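Local coordinates for trehalose synthase regulatory protein (Candida albicans, PDB 5HUS), which probably acts as a regulatory subunit in trehalose synthesis, its C-terminal domain belonging to the trehalose-phosphatase family of the HAD clan, at residues A[200-205]-A[260-265]; A[81-86]-A[101-106]. All coordinates share one frame; numbering follows the deposited sequence.

Interaction 1 of 2, residues A[200-205]-A[260-265]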
loop_
_atom_site.group_PDB
_atom_site.type_symbol
_atom_site.label_atom_id
_atom_site.label_comp_id
_atom_site.label_asym_id
_atom_site.label_seq_id
_atom_site.Cartn_x
_atom_site.Cartn_y
_atom_site.Cartn_z
ATOM N N ILE A 200 -6.513 -2.794 -5.688
ATOM C CA ILE A 200 -6.482 -1.334 -5.699
ATOM C C ILE A 200 -5.051 -0.818 -5.441
ATOM O O ILE A 200 -4.661 0.215 -5.989
ATOM C CB ILE A 200 -7.507 -0.732 -4.683
ATOM C CG1 ILE A 200 -7.677 0.774 -4.908
ATOM C CG2 ILE A 200 -7.126 -1.044 -3.243
ATOM C CD1 ILE A 200 -8.137 1.138 -6.301
ATOM N N SER A 201 -4.250 -1.554 -4.673
ATOM C CA SER A 201 -2.861 -1.132 -4.439
ATOM C C SER A 201 -2.046 -1.261 -5.721
ATOM O O SER A 201 -1.197 -0.422 -6.020
ATOM C CB SER A 201 -2.214 -1.942 -3.305
ATOM O OG SER A 201 -2.098 -3.310 -3.649
ATOM N N LEU A 202 -2.317 -2.314 -6.487
ATOM C CA LEU A 202 -1.639 -2.509 -7.769
ATOM C C LEU A 202 -1.994 -1.391 -8.734
ATOM O O LEU A 202 -1.130 -0.866 -9.433
ATOM C CB LEU A 202 -2.007 -3.864 -8.384
ATOM C CG LEU A 202 -1.280 -5.129 -7.913
ATOM C CD1 LEU A 202 -1.503 -5.413 -6.447
ATOM C CD2 LEU A 202 -1.730 -6.317 -8.755
ATOM N N LYS A 203 -3.270 -1.025 -8.772
ATOM C CA LYS A 203 -3.724 0.029 -9.672
ATOM C C LYS A 203 -3.134 1.384 -9.285
ATOM O O LYS A 203 -2.821 2.195 -10.158
ATOM C CB LYS A 203 -5.254 0.087 -9.695
ATOM C CG LYS A 203 -5.873 -1.179 -10.275
ATOM C CD LYS A 203 -7.376 -1.064 -10.457
ATOM C CE LYS A 203 -7.940 -2.344 -11.056
ATOM N NZ LYS A 203 -9.420 -2.258 -11.281
ATOM N N ALA A 204 -2.966 1.623 -7.985
ATOM C CA ALA A 204 -2.361 2.871 -7.532
ATOM C C ALA A 204 -0.881 2.937 -7.898
ATOM O O ALA A 204 -0.390 3.976 -8.326
ATOM C CB ALA A 204 -2.542 3.044 -6.025
ATOM N N ILE A 205 -0.175 1.825 -7.725
ATOM C CA ILE A 205 1.232 1.774 -8.084
ATOM C C ILE A 205 1.378 2.022 -9.585
ATOM O O ILE A 205 2.216 2.810 -10.015
ATOM C CB ILE A 205 1.872 0.426 -7.692
ATOM C CG1 ILE A 205 1.986 0.340 -6.162
ATOM C CG2 ILE A 205 3.265 0.280 -8.352
ATOM C CD1 ILE A 205 2.429 -1.009 -5.639
ATOM N N TYR A 260 4.674 -7.214 -4.466
ATOM C CA TYR A 260 6.005 -7.729 -4.812
ATOM C C TYR A 260 5.973 -8.384 -6.185
ATOM O O TYR A 260 6.822 -8.125 -7.033
ATOM C CB TYR A 260 6.516 -8.752 -3.787
ATOM C CG TYR A 260 6.768 -8.204 -2.408
ATOM C CD1 TYR A 260 7.410 -6.987 -2.222
ATOM C CD2 TYR A 260 6.351 -8.905 -1.287
ATOM C CE1 TYR A 260 7.638 -6.492 -0.943
ATOM C CE2 TYR A 260 6.565 -8.418 -0.017
ATOM C CZ TYR A 260 7.203 -7.215 0.151
ATOM O OH TYR A 260 7.402 -6.743 1.424
ATOM N N GLU A 261 4.990 -9.247 -6.390
ATOM C CA GLU A 261 4.869 -9.948 -7.663
ATOM C C GLU A 261 4.686 -8.972 -8.823
ATOM O O GLU A 261 5.267 -9.159 -9.896
ATOM C CB GLU A 261 3.714 -10.946 -7.601
ATOM C CG GLU A 261 3.972 -12.106 -6.653
ATOM C CD GLU A 261 2.773 -13.026 -6.512
ATOM O OE1 GLU A 261 1.855 -12.935 -7.347
ATOM O OE2 GLU A 261 2.749 -13.838 -5.562
ATOM N N TYR A 262 3.901 -7.919 -8.605
ATOM C CA TYR A 262 3.686 -6.914 -9.646
ATOM C C TYR A 262 4.961 -6.136 -9.969
ATOM O O TYR A 262 5.318 -5.974 -11.138
ATOM C CB TYR A 262 2.570 -5.937 -9.242
ATOM C CG TYR A 262 2.375 -4.810 -10.241
ATOM C CD1 TYR A 262 2.182 -5.077 -11.593
ATOM C CD2 TYR A 262 2.388 -3.483 -9.835
ATOM C CE1 TYR A 262 2.013 -4.051 -12.512
ATOM C CE2 TYR A 262 2.215 -2.450 -10.742
ATOM C CZ TYR A 262 2.030 -2.739 -12.082
ATOM O OH TYR A 262 1.854 -1.717 -12.990
ATOM N N VAL A 263 5.648 -5.650 -8.937
ATOM C CA VAL A 263 6.867 -4.888 -9.155
ATOM C C VAL A 263 7.947 -5.783 -9.762
ATOM O O VAL A 263 8.698 -5.339 -10.625
ATOM C CB VAL A 263 7.365 -4.234 -7.849
ATOM C CG1 VAL A 263 8.728 -3.598 -8.048
ATOM C CG2 VAL A 263 6.351 -3.191 -7.399
ATOM N N ASN A 264 8.005 -7.042 -9.334
ATOM C CA ASN A 264 8.941 -8.004 -9.931
ATOM C C ASN A 264 8.696 -8.169 -11.425
ATOM O O ASN A 264 9.637 -8.249 -12.216
ATOM C CB ASN A 264 8.841 -9.371 -9.248
ATOM C CG ASN A 264 9.531 -9.402 -7.899
ATOM O OD1 ASN A 264 10.281 -8.494 -7.557
ATOM N ND2 ASN A 264 9.284 -10.456 -7.131
ATOM N N SER A 265 7.423 -8.202 -11.799
ATOM C CA SER A 265 7.030 -8.407 -13.188
ATOM C C SER A 265 7.336 -7.192 -14.064
ATOM O O SER A 265 7.406 -7.310 -15.284
ATOM C CB SER A 265 5.543 -8.756 -13.272
ATOM O OG SER A 265 4.715 -7.610 -13.143
#

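Interaction 2 of 2, residues A[81-86]-A[101-106]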
loop_
_atom_site.group_PDB
_atom_site.type_symbol
_atom_site.label_atom_id
_atom_site.label_comp_id
_atom_site.label_asym_id
_atom_site.label_seq_id
_atom_site.Cartn_x
_atom_site.Cartn_y
_atom_site.Cartn_z
ATOM N N ASP A 81 -6.111 11.803 7.794
ATOM C CA ASP A 81 -5.028 11.496 8.735
ATOM C C ASP A 81 -3.653 11.717 8.108
ATOM O O ASP A 81 -2.745 12.232 8.758
ATOM C CB ASP A 81 -5.138 10.060 9.253
ATOM C CG ASP A 81 -6.242 9.893 10.288
ATOM O OD1 ASP A 81 -6.828 10.912 10.699
ATOM O OD2 ASP A 81 -6.519 8.745 10.689
ATOM N N LEU A 82 -3.493 11.317 6.848
ATOM C CA LEU A 82 -2.223 11.499 6.164
ATOM C C LEU A 82 -1.918 12.972 5.908
ATOM O O LEU A 82 -0.765 13.386 5.992
ATOM C CB LEU A 82 -2.208 10.712 4.839
ATOM C CG LEU A 82 -2.090 9.206 5.083
ATOM C CD1 LEU A 82 -2.364 8.406 3.811
ATOM C CD2 LEU A 82 -0.724 8.853 5.665
ATOM N N ASP A 83 -2.942 13.751 5.575
ATOM C CA ASP A 83 -2.753 15.183 5.344
ATOM C C ASP A 83 -2.290 15.874 6.628
ATOM O O ASP A 83 -1.451 16.773 6.590
ATOM C CB ASP A 83 -4.040 15.834 4.830
ATOM C CG ASP A 83 -4.257 15.632 3.337
ATOM O OD1 ASP A 83 -3.300 15.282 2.616
ATOM O OD2 ASP A 83 -5.401 15.854 2.886
ATOM N N ILE A 84 -2.830 15.450 7.766
ATOM C CA ILE A 84 -2.368 15.987 9.051
ATOM C C ILE A 84 -0.914 15.594 9.306
ATOM O O ILE A 84 -0.086 16.426 9.698
ATOM C CB ILE A 84 -3.261 15.504 10.217
ATOM C CG1 ILE A 84 -4.600 16.250 10.194
ATOM C CG2 ILE A 84 -2.549 15.689 11.550
ATOM C CD1 ILE A 84 -5.644 15.677 11.127
ATOM N N MET A 85 -0.589 14.330 9.051
ATOM C CA MET A 85 0.754 13.826 9.299
ATOM C C MET A 85 1.826 14.481 8.451
ATOM O O MET A 85 2.918 14.776 8.946
ATOM C CB MET A 85 0.807 12.320 9.075
ATOM C CG MET A 85 0.178 11.495 10.176
ATOM S SD MET A 85 0.226 9.752 9.718
ATOM C CE MET A 85 -0.022 8.972 11.310
ATOM N N PHE A 86 1.527 14.709 7.176
ATOM C CA PHE A 86 2.577 15.084 6.229
ATOM C C PHE A 86 2.404 16.483 5.643
ATOM O O PHE A 86 3.033 16.811 4.640
ATOM C CB PHE A 86 2.651 14.041 5.103
ATOM C CG PHE A 86 3.217 12.725 5.554
ATOM C CD1 PHE A 86 4.584 12.523 5.589
ATOM C CD2 PHE A 86 2.383 11.703 5.982
ATOM C CE1 PHE A 86 5.109 11.325 6.025
ATOM C CE2 PHE A 86 2.904 10.500 6.416
ATOM C CZ PHE A 86 4.268 10.311 6.440
ATOM N N PHE A 101 -6.778 6.432 -3.005
ATOM C CA PHE A 101 -6.510 7.857 -3.209
ATOM C C PHE A 101 -5.021 8.120 -3.331
ATOM O O PHE A 101 -4.231 7.529 -2.614
ATOM C CB PHE A 101 -7.088 8.686 -2.058
ATOM C CG PHE A 101 -8.528 8.379 -1.763
ATOM C CD1 PHE A 101 -9.542 8.929 -2.535
ATOM C CD2 PHE A 101 -8.867 7.530 -0.720
ATOM C CE1 PHE A 101 -10.875 8.635 -2.269
ATOM C CE2 PHE A 101 -10.194 7.230 -0.448
ATOM C CZ PHE A 101 -11.201 7.787 -1.224
ATOM N N VAL A 102 -4.648 9.011 -4.245
ATOM C CA VAL A 102 -3.247 9.308 -4.514
ATOM C C VAL A 102 -3.011 10.809 -4.498
ATOM O O VAL A 102 -3.726 11.559 -5.169
ATOM C CB VAL A 102 -2.784 8.757 -5.886
ATOM C CG1 VAL A 102 -1.352 9.227 -6.195
ATOM C CG2 VAL A 102 -2.877 7.233 -5.918
ATOM N N LYS A 103 -2.013 11.244 -3.733
ATOM C CA LYS A 103 -1.569 12.629 -3.809
ATOM C C LYS A 103 -0.143 12.644 -4.360
ATOM O O LYS A 103 0.823 12.329 -3.660
ATOM C CB LYS A 103 -1.664 13.327 -2.440
ATOM C CG LYS A 103 -1.153 14.760 -2.449
ATOM C CD LYS A 103 -1.477 15.486 -1.136
ATOM C CE LYS A 103 -2.961 15.811 -1.049
ATOM N NZ LYS A 103 -3.296 16.692 0.117
ATOM N N LEU A 104 -0.040 12.972 -5.644
ATOM C CA LEU A 104 1.241 13.056 -6.328
ATOM C C LEU A 104 2.123 14.107 -5.678
ATOM O O LEU A 104 1.627 15.066 -5.092
ATOM C CB LEU A 104 1.031 13.385 -7.805
ATOM C CG LEU A 104 0.155 12.409 -8.591
ATOM C CD1 LEU A 104 -0.206 12.995 -9.948
ATOM C CD2 LEU A 104 0.845 11.065 -8.753
ATOM N N ILE A 105 3.432 13.926 -5.784
ATOM C CA ILE A 105 4.377 14.862 -5.185
ATOM C C ILE A 105 4.142 16.270 -5.733
ATOM O O ILE A 105 4.083 16.470 -6.950
ATOM C CB ILE A 105 5.827 14.413 -5.441
ATOM C CG1 ILE A 105 6.112 13.102 -4.705
ATOM C CG2 ILE A 105 6.807 15.468 -4.989
ATOM C CD1 ILE A 105 7.368 12.380 -5.197
ATOM N N GLY A 106 3.961 17.229 -4.828
ATOM C CA GLY A 106 3.720 18.610 -5.212
ATOM C C GLY A 106 2.258 18.971 -5.425
ATOM O O GLY A 106 1.924 20.144 -5.590
#

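Interaction 1 of 2, residues A[200-205]-A[260-265]
The phenol ring of Y262 turns one edge toward the first turns of helix 200-213: CG2 of I205 lies near the ring plane, 3.8 Å from Y262 CE2. L202 O approaches the same ring obliquely, 3.9 Å from Y262 CE2. M232, in a loop, touches the tyrosine as well. This is helix-to-helix packing in an alpha/beta HAD-type domain. Helix 254-265, which carries Y262, is the helix of a beta-alpha-beta crossover between the parallel neighbours 243-250 and 272-278, and the start of helix 200-213 rests against it.

Tyrosine suits the place because its flat, long side chain can bridge the gap: between 200-205 and 260-265 the nearest CA atoms, those of L202 and Y262, are 7.2 Å apart. With CG anti to the backbone N (chi1 176°), the ring extends alongside the opposing helix, and the side chains of I205 and Y262 run past one another, each heading the opposite way. The beta-branch of I205 supplies the methyl for the ring edge, while L202 meets the root of the tyrosine, its CG 4.2 Å from Y262 CB. No hydrogen bond joins the segments. Beneath the contact I205 and V263, one from each helix, share Y248 of strand 243-250 as a neighbour on the mixed sheet. S201 adds a polar tie through N259, one turn before V263. At the carbonyl of Y262, S265 OG donates a 2.7 Å hydrogen bond to Y262 O, meeting it at a C=O...OG angle of 125° and tilted 22° from the carbonyl plane.

Interaction 2 of 2, residues A[81-86]-A[101-106]
K103 and D83 join strand 101-103 to helix 79-86 through one salt bridge. F101 begins the strand as a buried aromatic: its ring forms a cation-pi interaction with R79, in the first turn of the same helix, and packs against W110. V102 is a beta-branched residue suited to an extended backbone, which pairs with I111 of the edge strand.

K103 points toward the helix, and its backbone is hydrogen-bonded to L94 on the other flank of the strand. Its CG is anti to the backbone N, and the chain then bends once at chi3 (-73°), which brings NZ to 2.9 Å from D83 OD1. The ammonium comes from above the carboxylate plane, 37° out of it, and K103 CE follows at 3.7 Å from D83 OD1. A long, flexible lysine fits here because the CA atoms of D83 and K103 stand 9.6 Å apart. The other oxygen, D83 OD2, accepts a hydrogen bond from W110 NE1, so each carboxylate oxygen has a partner and the group's rotation is restrained. W110 also touches the K103 side chain, so it borders both partners of the bridge. The lysine's positive charge would be expected to stabilise the ionised aspartate at this partly exposed site.

Beyond K103 the chain leaves the strand. L104 packs on Y72 and I111, while I105 donates its backbone N-H to Y72 OH and lays its side chain on F70. At G106 phi is positive (89°), where a beta carbon would crowd the I105 carbonyl oxygen, and glycine, which has none, suits the turn. The whole is a helix of a beta-alpha-beta crossover, between parallel strands 69-74 and 93-96, bound to the beta-hairpin that extends the HAD-type sheet.

Followed from the N terminus, interaction 2 comes first. It closes a short loop of 14 residues, 87 to 100, holding strand 93-96 and the turn into strand 101-103. Interaction 1 opens only after the antiparallel four-stranded sheet has been built, and closes a longer loop of 54 residues that includes strand 243-250. The two contacts therefore stand in series, neither nested nor crossed. They lie on opposite faces of the mixed sheet, with centres about 20 Å apart. Strand 101-103 links them: K103 faces helix 79-86, whereas V102 looks the other way, its CG2 4.2 Å from A204 CB on helix 200-213.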